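Putative fimbrium tip subunit Fim1F (Parabacteroides distasonis, PDB 3R4R) is a putative tip subunit of the fimbriae, surface filaments through which the bacterium adheres and forms biofilms. Local coordinates at residues Glu173-Tyr178 / Arg268-Lys273; Cys47-Phe52 / Lys62-Lys67; Ala129-Lys134 / Ser200-Ile205. One frame throughout, in Å; residues are numbered along the deposited sequence.

Contact 1: Glu173-Tyr178 / Arg268-Lys273; sequences EYTGVY and RIKGLK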
ATOM      1  N   GLU A 173      13.995  -4.955  -1.216  1.00 38.15           N
ATOM      2  CA  GLU A 173      15.009  -5.283  -2.216  1.00 37.07           C
ATOM      3  C   GLU A 173      16.214  -5.997  -1.561  1.00 41.92           C
ATOM      4  O   GLU A 173      16.879  -5.408  -0.719  1.00 42.72           O
ATOM      5  CB  GLU A 173      15.479  -4.015  -2.960  1.00 38.50           C
ATOM      6  CG  GLU A 173      16.502  -4.316  -4.064  1.00 48.03           C
ATOM      7  CD  GLU A 173      17.129  -3.159  -4.825  1.00 68.57           C
ATOM      8  OE1 GLU A 173      16.993  -1.995  -4.381  1.00 64.66           O
ATOM      9  OE2 GLU A 173      17.805  -3.427  -5.846  1.00 67.24           O
ATOM     10  N   TYR A 174      16.483  -7.254  -1.926  1.00 40.14           N
ATOM     11  CA  TYR A 174      17.694  -7.954  -1.471  1.00 43.08           C
ATOM     12  C   TYR A 174      18.819  -7.546  -2.418  1.00 45.56           C
ATOM     13  O   TYR A 174      18.693  -7.759  -3.625  1.00 43.83           O
ATOM     14  CB  TYR A 174      17.503  -9.482  -1.388  1.00 45.63           C
ATOM     15  CG  TYR A 174      18.799 -10.265  -1.284  1.00 50.09           C
ATOM     16  CD1 TYR A 174      19.515 -10.313  -0.092  1.00 55.10           C
ATOM     17  CD2 TYR A 174      19.275 -11.007  -2.358  1.00 50.81           C
ATOM     18  CE1 TYR A 174      20.691 -11.054   0.018  1.00 59.65           C
ATOM     19  CE2 TYR A 174      20.454 -11.747  -2.263  1.00 54.16           C
ATOM     20  CZ  TYR A 174      21.157 -11.773  -1.070  1.00 64.90           C
ATOM     21  OH  TYR A 174      22.323 -12.492  -0.978  1.00 67.47           O
ATOM     22  N   THR A 175      19.876  -6.898  -1.894  1.00 44.08           N
ATOM     23  CA  THR A 175      20.941  -6.342  -2.734  1.00 44.91           C
ATOM     24  C   THR A 175      22.246  -7.184  -2.692  1.00 53.26           C
ATOM     25  O   THR A 175      23.235  -6.767  -3.293  1.00 54.38           O
ATOM     26  CB  THR A 175      21.251  -4.895  -2.318  1.00 52.53           C
ATOM     27  OG1 THR A 175      21.611  -4.844  -0.930  1.00 59.65           O
ATOM     28  CG2 THR A 175      20.086  -3.956  -2.597  1.00 43.98           C
ATOM     29  N   GLY A 176      22.215  -8.379  -2.095  1.00 50.04           N
ATOM     30  CA  GLY A 176      23.362  -9.278  -2.090  1.00 50.46           C
ATOM     31  C   GLY A 176      24.157  -9.325  -0.813  1.00 58.95           C
ATOM     32  O   GLY A 176      23.720  -8.807   0.221  1.00 58.74           O
ATOM     33  N   VAL A 177      25.346  -9.978  -0.899  1.00 58.75           N
ATOM     34  CA  VAL A 177      26.344 -10.166   0.149  1.00 61.38           C
ATOM     35  C   VAL A 177      27.642  -9.490  -0.346  1.00 66.94           C
ATOM     36  O   VAL A 177      28.049  -9.674  -1.505  1.00 66.94           O
ATOM     37  CB  VAL A 177      26.531 -11.666   0.540  1.00 65.86           C
ATOM     38  CG1 VAL A 177      27.693 -11.861   1.517  1.00 68.78           C
ATOM     39  CG2 VAL A 177      25.245 -12.238   1.127  1.00 64.45           C
ATOM     40  N   TYR A 178      28.246  -8.670   0.542  1.00 63.48           N
ATOM     41  CA  TYR A 178      29.428  -7.861   0.276  1.00 64.74           C
ATOM     42  C   TYR A 178      30.563  -8.187   1.243  1.00 72.06           C
ATOM     43  O   TYR A 178      30.322  -8.737   2.314  1.00 72.25           O
ATOM     44  CB  TYR A 178      29.065  -6.371   0.387  1.00 64.82           C
ATOM     45  CG  TYR A 178      28.035  -5.907  -0.615  1.00 63.38           C
ATOM     46  CD1 TYR A 178      26.682  -6.144  -0.413  1.00 62.75           C
ATOM     47  CD2 TYR A 178      28.403  -5.144  -1.717  1.00 64.40           C
ATOM     48  CE1 TYR A 178      25.727  -5.701  -1.320  1.00 58.48           C
ATOM     49  CE2 TYR A 178      27.457  -4.692  -2.631  1.00 63.14           C
ATOM     50  CZ  TYR A 178      26.118  -4.967  -2.424  1.00 67.88           C
ATOM     51  OH  TYR A 178      25.178  -4.520  -3.317  1.00 69.94           O
ATOM     52  N   ARG A 268      16.042  -2.237   1.925  1.00 49.01           N
ATOM     53  CA  ARG A 268      17.126  -2.959   1.269  1.00 49.71           C
ATOM     54  C   ARG A 268      17.820  -3.886   2.281  1.00 55.13           C
ATOM     55  O   ARG A 268      18.208  -3.439   3.362  1.00 57.63           O
ATOM     56  CB  ARG A 268      18.163  -2.034   0.587  1.00 51.90           C
ATOM     57  CG  ARG A 268      17.635  -1.135  -0.536  1.00 55.64           C
ATOM     58  CD  ARG A 268      18.799  -0.558  -1.309  1.00 50.89           C
ATOM     59  NE  ARG A 268      18.430   0.526  -2.220  1.00 55.54           N
ATOM     60  CZ  ARG A 268      18.826   1.790  -2.087  1.00 75.43           C
ATOM     61  NH1 ARG A 268      19.659   2.137  -1.108  1.00 71.81           N
ATOM     62  NH2 ARG A 268      18.446   2.705  -2.968  1.00 61.93           N
ATOM     63  N   ILE A 269      17.966  -5.177   1.921  1.00 50.04           N
ATOM     64  CA  ILE A 269      18.648  -6.190   2.731  1.00 50.47           C
ATOM     65  C   ILE A 269      19.991  -6.459   2.078  1.00 57.37           C
ATOM     66  O   ILE A 269      20.086  -6.956   0.951  1.00 55.48           O
ATOM     67  CB  ILE A 269      17.838  -7.497   2.966  1.00 51.64           C
ATOM     68  CG1 ILE A 269      16.488  -7.198   3.646  1.00 51.45           C
ATOM     69  CG2 ILE A 269      18.656  -8.501   3.783  1.00 52.49           C
ATOM     70  CD1 ILE A 269      15.634  -8.436   4.017  1.00 64.01           C
ATOM     71  N   LYS A 270      21.023  -6.135   2.832  1.00 58.94           N
ATOM     72  CA  LYS A 270      22.432  -6.260   2.500  1.00 61.04           C
ATOM     73  C   LYS A 270      23.130  -7.094   3.576  1.00 64.61           C
ATOM     74  O   LYS A 270      22.826  -6.946   4.757  1.00 63.28           O
ATOM     75  CB  LYS A 270      23.027  -4.832   2.392  1.00 66.21           C
ATOM     76  CG  LYS A 270      24.503  -4.714   2.069  1.00 87.80           C
ATOM     77  CD  LYS A 270      25.006  -3.258   2.088  1.00 98.83           C
ATOM     78  CE  LYS A 270      24.412  -2.374   1.014  1.00113.18           C
ATOM     79  NZ  LYS A 270      24.962  -0.999   1.100  1.00127.45           N
ATOM     80  N   GLY A 271      24.038  -7.968   3.143  1.00 61.71           N
ATOM     81  CA  GLY A 271      24.828  -8.821   4.016  1.00 64.52           C
ATOM     82  C   GLY A 271      26.304  -8.502   3.947  1.00 70.44           C
ATOM     83  O   GLY A 271      26.808  -8.108   2.886  1.00 68.15           O
ATOM     84  N   LEU A 272      27.006  -8.661   5.081  1.00 71.22           N
ATOM     85  CA  LEU A 272      28.460  -8.398   5.162  1.00 74.09           C
ATOM     86  C   LEU A 272      29.191  -9.670   5.601  1.00 79.44           C
ATOM     87  O   LEU A 272      28.996 -10.125   6.735  1.00 80.48           O
ATOM     88  CB  LEU A 272      28.773  -7.220   6.119  1.00 76.82           C
ATOM     89  CG  LEU A 272      28.076  -5.870   5.802  1.00 80.48           C
ATOM     90  CD1 LEU A 272      28.298  -4.877   6.903  1.00 83.94           C
ATOM     91  CD2 LEU A 272      28.527  -5.279   4.478  1.00 82.07           C
ATOM     92  N   LYS A 273      30.001 -10.255   4.672  1.00 77.07           N
ATOM     93  CA  LYS A 273      30.789 -11.490   4.850  1.00 80.91           C
ATOM     94  C   LYS A 273      32.156 -11.120   5.430  1.00 94.95           C
ATOM     95  O   LYS A 273      32.739 -10.110   5.021  1.00 94.59           O
ATOM     96  CB  LYS A 273      30.902 -12.234   3.502  1.00 80.12           C
ATOM     97  CG  LYS A 273      31.448 -13.687   3.504  1.00 88.82           C
ATOM     98  CD  LYS A 273      32.984 -13.769   3.475  1.00103.56           C
ATOM     99  CE  LYS A 273      33.537 -15.158   3.291  1.00113.44           C
ATOM    100  NZ  LYS A 273      35.024 -15.140   3.176  1.00117.06           N
TER
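T175 grips I269 O twice: its backbone N donates at 2.9 Å, while its hydroxyl OG1 donates to the same oxygen at 3.2 Å from above the carbonyl plane, on the same face. The hydroxyl gets there because OG1 stands between the backbone N and the carbonyl carbon (chi1 57°), which also leaves CG2 against R268 CD. On either side of these hydrogen bonds the backbones run nearly parallel, with I269 N giving to E173 O, G271 N to G176 O, Y178 N to G271 O and K273 N to Y178 O. Between the pairs Y174-I269 and V177-G271 the first strand carries two residues, T175 and G176, against K270 alone on the second: a beta bulge, in which the N of G176 sits 3.6 Å above the centre of the Y174 ring.

Beyond it, the Y178 ring meets the K270 chain at about a right angle. K270 CG touches Y178 CD1 at 3.6 Å, and a bend at chi3 (-65°) leaves NZ 5.6 Å from the ring centroid, at most a weak cation-pi attraction; G271 O lies in plane at the ring's edge. E173 and R268 extend side by side, carboxylate and guanidinium planes 69° apart, in a long salt bridge of 3.6 Å from OE1 to NE. The firmer partner of E173 OE1 is the hydroxyl of Y266.

Y174, V177 and I269 share the other face with W280 of the adjoining strand 278-284; across from them, V245 touches Y174 and L243 touches I269, both from strand 240-246 of another sheet. The hydroxyl of Y174 is tied to F189 O. A parallel strand pair with antiparallel neighbours and one face packed on a second sheet fits the transthyretin-like sandwich of the C-terminal domain.

Contact 2: Cys47-Phe52 / Lys62-Lys67; sequences CHVAVF and KNFYSK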
ATOM      1  N   CYS A  47      -9.969   1.960  -8.912  1.00 32.09           N
ATOM      2  CA  CYS A  47     -10.155   2.371  -7.523  1.00 32.62           C
ATOM      3  C   CYS A  47     -11.633   2.338  -7.160  1.00 34.78           C
ATOM      4  O   CYS A  47     -12.510   2.336  -8.019  1.00 37.08           O
ATOM      5  CB  CYS A  47      -9.558   3.755  -7.235  1.00 35.55           C
ATOM      6  SG  CYS A  47     -10.343   5.133  -8.121  1.00 43.02           S
ATOM      7  N   HIS A  48     -11.869   2.317  -5.848  1.00 27.76           N
ATOM      8  CA  HIS A  48     -13.133   2.385  -5.166  1.00 27.40           C
ATOM      9  C   HIS A  48     -13.132   3.661  -4.349  1.00 34.00           C
ATOM     10  O   HIS A  48     -12.217   3.878  -3.559  1.00 33.81           O
ATOM     11  CB  HIS A  48     -13.392   1.119  -4.308  1.00 25.81           C
ATOM     12  CG  HIS A  48     -14.612   1.214  -3.440  1.00 28.42           C
ATOM     13  ND1 HIS A  48     -15.871   0.925  -3.922  1.00 29.75           N
ATOM     14  CD2 HIS A  48     -14.714   1.550  -2.134  1.00 28.71           C
ATOM     15  CE1 HIS A  48     -16.694   1.108  -2.901  1.00 29.08           C
ATOM     16  NE2 HIS A  48     -16.046   1.495  -1.817  1.00 29.01           N
ATOM     17  N   VAL A  49     -14.118   4.531  -4.577  1.00 32.60           N
ATOM     18  CA  VAL A  49     -14.228   5.784  -3.832  1.00 33.22           C
ATOM     19  C   VAL A  49     -15.532   5.726  -3.053  1.00 36.02           C
ATOM     20  O   VAL A  49     -16.578   5.388  -3.604  1.00 36.16           O
ATOM     21  CB  VAL A  49     -14.122   7.031  -4.765  1.00 38.10           C
ATOM     22  CG1 VAL A  49     -14.417   8.328  -4.022  1.00 39.01           C
ATOM     23  CG2 VAL A  49     -12.752   7.095  -5.436  1.00 36.97           C
ATOM     24  N   ALA A  50     -15.440   5.983  -1.759  1.00 33.02           N
ATOM     25  CA  ALA A  50     -16.577   5.966  -0.859  1.00 34.28           C
ATOM     26  C   ALA A  50     -16.701   7.311  -0.166  1.00 39.98           C
ATOM     27  O   ALA A  50     -15.685   7.875   0.232  1.00 39.63           O
ATOM     28  CB  ALA A  50     -16.420   4.831   0.158  1.00 33.79           C
ATOM     29  N   VAL A  51     -17.932   7.840  -0.048  1.00 38.81           N
ATOM     30  CA  VAL A  51     -18.236   9.115   0.622  1.00 42.00           C
ATOM     31  C   VAL A  51     -19.167   8.810   1.809  1.00 47.17           C
ATOM     32  O   VAL A  51     -20.183   8.127   1.641  1.00 47.26           O
ATOM     33  CB  VAL A  51     -18.835  10.194  -0.339  1.00 47.98           C
ATOM     34  CG1 VAL A  51     -19.203  11.469   0.407  1.00 50.16           C
ATOM     35  CG2 VAL A  51     -17.873  10.511  -1.485  1.00 47.12           C
ATOM     36  N   PHE A  52     -18.802   9.310   2.999  1.00 45.07           N
ATOM     37  CA  PHE A  52     -19.536   9.065   4.243  1.00 45.87           C
ATOM     38  C   PHE A  52     -19.987  10.335   4.909  1.00 52.75           C
ATOM     39  O   PHE A  52     -19.263  11.330   4.846  1.00 52.76           O
ATOM     40  CB  PHE A  52     -18.655   8.295   5.255  1.00 45.90           C
ATOM     41  CG  PHE A  52     -18.048   7.017   4.758  1.00 44.99           C
ATOM     42  CD1 PHE A  52     -18.713   5.806   4.913  1.00 46.28           C
ATOM     43  CD2 PHE A  52     -16.782   7.009   4.173  1.00 46.68           C
ATOM     44  CE1 PHE A  52     -18.146   4.617   4.457  1.00 45.14           C
ATOM     45  CE2 PHE A  52     -16.211   5.820   3.721  1.00 47.21           C
ATOM     46  CZ  PHE A  52     -16.895   4.631   3.865  1.00 44.37           C
ATOM     47  N   LYS A  62     -18.337   4.790  -5.874  1.00 38.98           N
ATOM     48  CA  LYS A  62     -18.170   4.585  -7.310  1.00 38.56           C
ATOM     49  C   LYS A  62     -16.886   3.839  -7.523  1.00 43.53           C
ATOM     50  O   LYS A  62     -15.911   4.031  -6.782  1.00 42.31           O
ATOM     51  CB  LYS A  62     -18.204   5.928  -8.077  1.00 41.99           C
ATOM     52  CG  LYS A  62     -17.985   5.848  -9.576  1.00 50.70           C
ATOM     53  CD  LYS A  62     -18.399   7.141 -10.270  1.00 65.87           C
ATOM     54  CE  LYS A  62     -18.005   7.233 -11.733  1.00 75.96           C
ATOM     55  NZ  LYS A  62     -18.514   6.115 -12.568  1.00 78.97           N
ATOM     56  N   ASN A  63     -16.910   2.937  -8.511  1.00 41.03           N
ATOM     57  CA  ASN A  63     -15.770   2.141  -8.929  1.00 38.79           C
ATOM     58  C   ASN A  63     -15.310   2.649 -10.263  1.00 43.67           C
ATOM     59  O   ASN A  63     -16.094   2.635 -11.226  1.00 42.22           O
ATOM     60  CB  ASN A  63     -16.125   0.648  -8.966  1.00 34.76           C
ATOM     61  CG  ASN A  63     -16.454   0.101  -7.596  1.00 44.54           C
ATOM     62  OD1 ASN A  63     -15.762   0.346  -6.589  1.00 37.33           O
ATOM     63  ND2 ASN A  63     -17.493  -0.692  -7.537  1.00 34.14           N
ATOM     64  N   PHE A  64     -14.070   3.192 -10.288  1.00 41.58           N
ATOM     65  CA  PHE A  64     -13.383   3.725 -11.481  1.00 44.25           C
ATOM     66  C   PHE A  64     -12.408   2.738 -12.045  1.00 45.33           C
ATOM     67  O   PHE A  64     -11.802   1.984 -11.289  1.00 43.22           O
ATOM     68  CB  PHE A  64     -12.621   5.017 -11.168  1.00 48.35           C
ATOM     69  CG  PHE A  64     -13.469   6.158 -10.677  1.00 52.84           C
ATOM     70  CD1 PHE A  64     -13.752   6.303  -9.319  1.00 54.92           C
ATOM     71  CD2 PHE A  64     -13.911   7.138 -11.556  1.00 58.42           C
ATOM     72  CE1 PHE A  64     -14.498   7.384  -8.862  1.00 58.41           C
ATOM     73  CE2 PHE A  64     -14.640   8.228 -11.094  1.00 63.53           C
ATOM     74  CZ  PHE A  64     -14.929   8.348  -9.751  1.00 60.63           C
ATOM     75  N   TYR A  65     -12.224   2.764 -13.372  1.00 45.04           N
ATOM     76  CA  TYR A  65     -11.300   1.882 -14.081  1.00 44.78           C
ATOM     77  C   TYR A  65     -10.362   2.748 -14.951  1.00 49.61           C
ATOM     78  O   TYR A  65     -10.494   3.968 -14.950  1.00 49.91           O
ATOM     79  CB  TYR A  65     -12.075   0.824 -14.880  1.00 46.91           C
ATOM     80  CG  TYR A  65     -12.823  -0.109 -13.948  1.00 47.97           C
ATOM     81  CD1 TYR A  65     -12.187  -1.203 -13.364  1.00 48.77           C
ATOM     82  CD2 TYR A  65     -14.137   0.154 -13.568  1.00 49.58           C
ATOM     83  CE1 TYR A  65     -12.865  -2.049 -12.473  1.00 48.58           C
ATOM     84  CE2 TYR A  65     -14.822  -0.685 -12.683  1.00 49.64           C
ATOM     85  CZ  TYR A  65     -14.177  -1.780 -12.129  1.00 54.63           C
ATOM     86  OH  TYR A  65     -14.833  -2.611 -11.250  1.00 60.09           O
ATOM     87  N   SER A  66      -9.370   2.129 -15.611  1.00 48.30           N
ATOM     88  CA  SER A  66      -8.297   2.826 -16.351  1.00 50.19           C
ATOM     89  C   SER A  66      -8.830   3.901 -17.334  1.00 60.57           C
ATOM     90  O   SER A  66      -8.189   4.942 -17.442  1.00 62.77           O
ATOM     91  CB  SER A  66      -7.417   1.850 -17.127  1.00 50.84           C
ATOM     92  OG  SER A  66      -8.153   1.041 -18.027  1.00 59.11           O
ATOM     93  N   LYS A  67      -9.975   3.691 -18.008  1.00 60.02           N
ATOM     94  CA  LYS A  67     -10.506   4.700 -18.939  1.00 63.45           C
ATOM     95  C   LYS A  67     -11.035   5.954 -18.193  1.00 68.24           C
ATOM     96  O   LYS A  67     -11.041   7.041 -18.771  1.00 71.06           O
ATOM     97  CB  LYS A  67     -11.628   4.104 -19.801  1.00 68.18           C
TER
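H48 ND1 donates to N63 OD1 at 2.7 Å (N-H...O angle 154°), with the oxygen almost in the plane of the imidazole and the amide turned 39° against the ring. H48 CG lies anti to the backbone N (chi1 173°), swinging the ring toward N63; its turn about CB-CG presents ND1. Both groups have a second partner: H48 NE2 bonds to Y127 OH and N63 ND2 to D115 OD1.

Beneath this pair four backbone bonds join the strands. C47 and F64 exchange two, C47 N to F64 O at 3.0 Å and F64 N to C47 O at 2.9 Å; V49 and K62 exchange two more, V49 N to K62 O and K62 N to V49 O. C47 and V49 turn to the other face with F64. C47 SG touches F64 CD1 at 3.8 Å, lying obliquely to the ring, and V49 CG2 meets F64 CE1 at 3.9 Å; K62 CG rests on one face of the same ring, toward its rim.

That apolar side is backed by L83 and L85 of strand 78-90. The hairpin of strands 46-52 and 58-65 is extended on the side of 46-52 by strand 96-104, whose V100 and V102 press on V49.

Contact 3: Ala129-Lys134 / Ser200-Ile205; sequences AKTIAK and SSKITI. With EDO (1,2-ethanediol), chain H.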
ATOM      1  N   ALA A 129     -13.748  -3.519   9.344  1.00 43.99           N
ATOM      2  CA  ALA A 129     -13.731  -4.968   9.545  1.00 44.98           C
ATOM      3  C   ALA A 129     -13.203  -5.710   8.296  1.00 50.22           C
ATOM      4  O   ALA A 129     -12.737  -6.853   8.420  1.00 52.17           O
ATOM      5  CB  ALA A 129     -15.129  -5.466   9.889  1.00 46.83           C
ATOM      6  N   LYS A 130     -13.264  -5.060   7.105  1.00 43.77           N
ATOM      7  CA  LYS A 130     -12.880  -5.647   5.818  1.00 41.92           C
ATOM      8  C   LYS A 130     -11.387  -6.018   5.768  1.00 48.65           C
ATOM      9  O   LYS A 130     -10.503  -5.237   6.152  1.00 49.60           O
ATOM     10  CB  LYS A 130     -13.200  -4.693   4.636  1.00 41.03           C
ATOM     11  CG  LYS A 130     -12.951  -5.274   3.226  1.00 42.71           C
ATOM     12  CD  LYS A 130     -13.826  -6.502   2.906  1.00 46.03           C
ATOM     13  CE  LYS A 130     -13.522  -7.122   1.569  1.00 44.09           C
ATOM     14  NZ  LYS A 130     -14.444  -8.250   1.309  1.00 50.51           N
ATOM     15  N   THR A 131     -11.149  -7.233   5.259  1.00 45.21           N
ATOM     16  CA  THR A 131      -9.866  -7.855   4.996  1.00 45.14           C
ATOM     17  C   THR A 131      -9.850  -8.297   3.545  1.00 45.70           C
ATOM     18  O   THR A 131     -10.773  -9.008   3.111  1.00 44.04           O
ATOM     19  CB  THR A 131      -9.583  -9.027   5.968  1.00 61.11           C
ATOM     20  OG1 THR A 131      -9.491  -8.534   7.302  1.00 69.08           O
ATOM     21  CG2 THR A 131      -8.294  -9.788   5.628  1.00 58.46           C
ATOM     22  N   ILE A 132      -8.809  -7.858   2.803  1.00 39.25           N
ATOM     23  CA  ILE A 132      -8.568  -8.274   1.431  1.00 38.95           C
ATOM     24  C   ILE A 132      -7.443  -9.309   1.494  1.00 44.33           C
ATOM     25  O   ILE A 132      -6.526  -9.148   2.300  1.00 43.66           O
ATOM     26  CB  ILE A 132      -8.285  -7.097   0.436  1.00 41.29           C
ATOM     27  CG1 ILE A 132      -6.999  -6.288   0.801  1.00 40.60           C
ATOM     28  CG2 ILE A 132      -9.542  -6.212   0.273  1.00 41.77           C
ATOM     29  CD1 ILE A 132      -6.643  -5.153  -0.091  1.00 39.39           C
ATOM     30  N   ALA A 133      -7.550 -10.395   0.693  1.00 43.01           N
ATOM     31  CA  ALA A 133      -6.592 -11.514   0.688  1.00 43.24           C
ATOM     32  C   ALA A 133      -5.840 -11.632  -0.650  1.00 46.02           C
ATOM     33  O   ALA A 133      -5.292 -12.702  -0.954  1.00 44.22           O
ATOM     34  CB  ALA A 133      -7.320 -12.818   0.980  1.00 45.61           C
ATOM     35  N   LYS A 134      -5.792 -10.536  -1.442  1.00 44.08           N
ATOM     36  CA  LYS A 134      -5.062 -10.525  -2.714  1.00 43.52           C
ATOM     37  C   LYS A 134      -3.745  -9.789  -2.496  1.00 46.75           C
ATOM     38  O   LYS A 134      -3.703  -8.549  -2.410  1.00 47.50           O
ATOM     39  CB  LYS A 134      -5.885  -9.932  -3.883  1.00 45.85           C
ATOM     40  CG  LYS A 134      -7.023 -10.885  -4.297  1.00 55.08           C
ATOM     41  CD  LYS A 134      -7.789 -10.479  -5.531  1.00 61.48           C
ATOM     42  CE  LYS A 134      -8.883 -11.489  -5.831  1.00 73.12           C
ATOM     43  NZ  LYS A 134      -9.711 -11.101  -7.004  1.00 84.73           N
ATOM     44  N   SER A 200      -2.666 -11.053   3.143  1.00 34.54           N
ATOM     45  CA  SER A 200      -3.919 -10.468   3.668  1.00 34.08           C
ATOM     46  C   SER A 200      -3.694  -9.120   4.395  1.00 39.37           C
ATOM     47  O   SER A 200      -2.633  -8.887   4.984  1.00 38.86           O
ATOM     48  CB  SER A 200      -4.600 -11.432   4.620  1.00 36.39           C
ATOM     49  OG  SER A 200      -5.130 -12.519   3.879  1.00 42.96           O
ATOM     50  N   SER A 201      -4.692  -8.208   4.313  1.00 37.28           N
ATOM     51  CA  SER A 201      -4.564  -6.899   4.960  1.00 37.07           C
ATOM     52  C   SER A 201      -5.888  -6.244   5.235  1.00 42.50           C
ATOM     53  O   SER A 201      -6.885  -6.518   4.556  1.00 42.37           O
ATOM     54  CB  SER A 201      -3.744  -5.939   4.096  1.00 38.18           C
ATOM     55  OG  SER A 201      -3.494  -4.701   4.741  1.00 43.26           O
ATOM     56  N   LYS A 202      -5.873  -5.341   6.243  1.00 39.81           N
ATOM     57  CA  LYS A 202      -6.943  -4.407   6.604  1.00 39.22           C
ATOM     58  C   LYS A 202      -6.782  -3.187   5.662  1.00 42.52           C
ATOM     59  O   LYS A 202      -5.677  -2.946   5.167  1.00 41.99           O
ATOM     60  CB  LYS A 202      -6.874  -4.066   8.100  1.00 41.80           C
ATOM     61  CG  LYS A 202      -7.198  -5.235   9.037  1.00 50.51           C
ATOM     62  CD  LYS A 202      -8.731  -5.533   9.170  1.00 59.81           C
ATOM     63  CE  LYS A 202      -9.047  -6.702  10.072  1.00 71.10           C
ATOM     64  NZ  LYS A 202      -8.556  -6.507  11.471  1.00 92.80           N
ATOM     65  N   ILE A 203      -7.848  -2.444   5.391  1.00 38.76           N
ATOM     66  CA  ILE A 203      -7.818  -1.343   4.410  1.00 36.82           C
ATOM     67  C   ILE A 203      -8.122   0.039   5.031  1.00 40.42           C
ATOM     68  O   ILE A 203      -8.427   0.978   4.284  1.00 39.88           O
ATOM     69  CB  ILE A 203      -8.865  -1.621   3.272  1.00 38.39           C
ATOM     70  CG1 ILE A 203     -10.306  -1.825   3.863  1.00 38.76           C
ATOM     71  CG2 ILE A 203      -8.420  -2.807   2.387  1.00 37.44           C
ATOM     72  CD1 ILE A 203     -11.443  -1.778   2.879  1.00 38.68           C
ATOM     73  N   THR A 204      -8.064   0.171   6.357  1.00 38.46           N
ATOM     74  CA  THR A 204      -8.402   1.431   7.030  1.00 40.22           C
ATOM     75  C   THR A 204      -7.235   1.934   7.894  1.00 48.13           C
ATOM     76  O   THR A 204      -7.435   2.775   8.788  1.00 51.64           O
ATOM     77  CB  THR A 204      -9.660   1.226   7.895  1.00 44.46           C
ATOM     78  OG1 THR A 204      -9.463   0.181   8.864  1.00 52.86           O
ATOM     79  CG2 THR A 204     -10.928   1.064   7.091  1.00 35.83           C
ATOM     80  N   ILE A 205      -6.020   1.400   7.631  1.00 43.22           N
ATOM     81  CA  ILE A 205      -4.790   1.648   8.377  1.00 43.20           C
ATOM     82  C   ILE A 205      -3.897   2.557   7.524  1.00 47.87           C
ATOM     83  O   ILE A 205      -3.579   2.230   6.384  1.00 44.43           O
ATOM     84  CB  ILE A 205      -4.127   0.295   8.771  1.00 44.90           C
ATOM     85  CG1 ILE A 205      -4.059  -0.670   7.558  1.00 42.32           C
ATOM     86  CG2 ILE A 205      -4.975  -0.339   9.912  1.00 43.85           C
ATOM     87  CD1 ILE A 205      -3.316  -1.898   7.745  1.00 50.04           C
TER
HETATM   88  C1  EDO H 325     -11.552  -9.678  -1.460  1.00 48.24           C
HETATM   89  O1  EDO H 325     -12.110 -10.104  -0.200  1.00 52.92           O
HETATM   90  C2  EDO H 325     -10.060  -9.984  -1.580  1.00 44.17           C
HETATM   91  O2  EDO H 325      -9.782 -11.399  -1.586  1.00 53.81           O
HETATM   92  O   HOH W   1     -10.201  -2.839   7.368  1.00 40.05           O
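The flat groups that meet are the peptides of I132 and S201, joined edge to edge through their N-H and C=O groups. Each N-H meets the other's C=O nearly head-on: I132 N to S201 O at 2.9 Å, and S201 N to I132 O at 2.9 Å. Each oxygen also receives a CA-H, S201 O from T131 and I132 O from S200.

On one side of this short pair stand T131 and K202. The lysine chain, bent at chi2 and chi4, passes T131 OG1 with its CE at 3.4 Å and lays CD near K130 O. On the other side, I132 meets I203 at about a right angle, I132 CD1 touching I203 CG2 at 3.8 Å. I203 holds CG1 in the crowded position between backbone N and carbonyl carbon (chi1 56°), which sends CD1 to K130 CG, also 3.8 Å away. An alanine here takes away CG2 and CD1, and I132 CD1 and the K130 methylenes would probably be left with a gap between them and be freer to turn.

The pair docks strand 131-132 antiparallel onto the end of strand 191-202, at the margin of an antiparallel sheet that also includes strands 218-219, 240-246 and 251-257 of the transthyretin-like C-terminal domain. Y232 of strand 228-232 touches both I132 and S201.

Where the strands part, a water 2.7 Å from K130 O accepts from I203 N at 3.1 Å. S201 OG donates forward to K202 O, the next carbonyl, at 2.8 Å, while S200 OG bonds to S217 OG and N213 holds S200 O and K202 N. An ethanediol, probably from the crystallisation liquor, lies along I132, taking weak hydrogen bonds from K130 NZ at O1 and from A133 N at O2.

In the fold
Contact 2 is the most buried, a local hairpin with a polar face and an apolar one; contacts 1 and 3 join segments far apart in sequence. Contact 1, on the opposite side of the chain's centre from contact 2 with centres about 40 Å apart, combines a parallel backbone interrupted by a bulge with long, weak charge interactions; one face is buried, the other partly exposed. Contact 3 reaches the surface at A129 and A133 and has only two direct interstrand hydrogen bonds, supplemented by one bridging water. Strands 161-179 and 191-202, used by contacts 1 and 3, are consecutive. Contacts 2 and 3 do not touch, yet F114 meets H48 in one and I203 in the other.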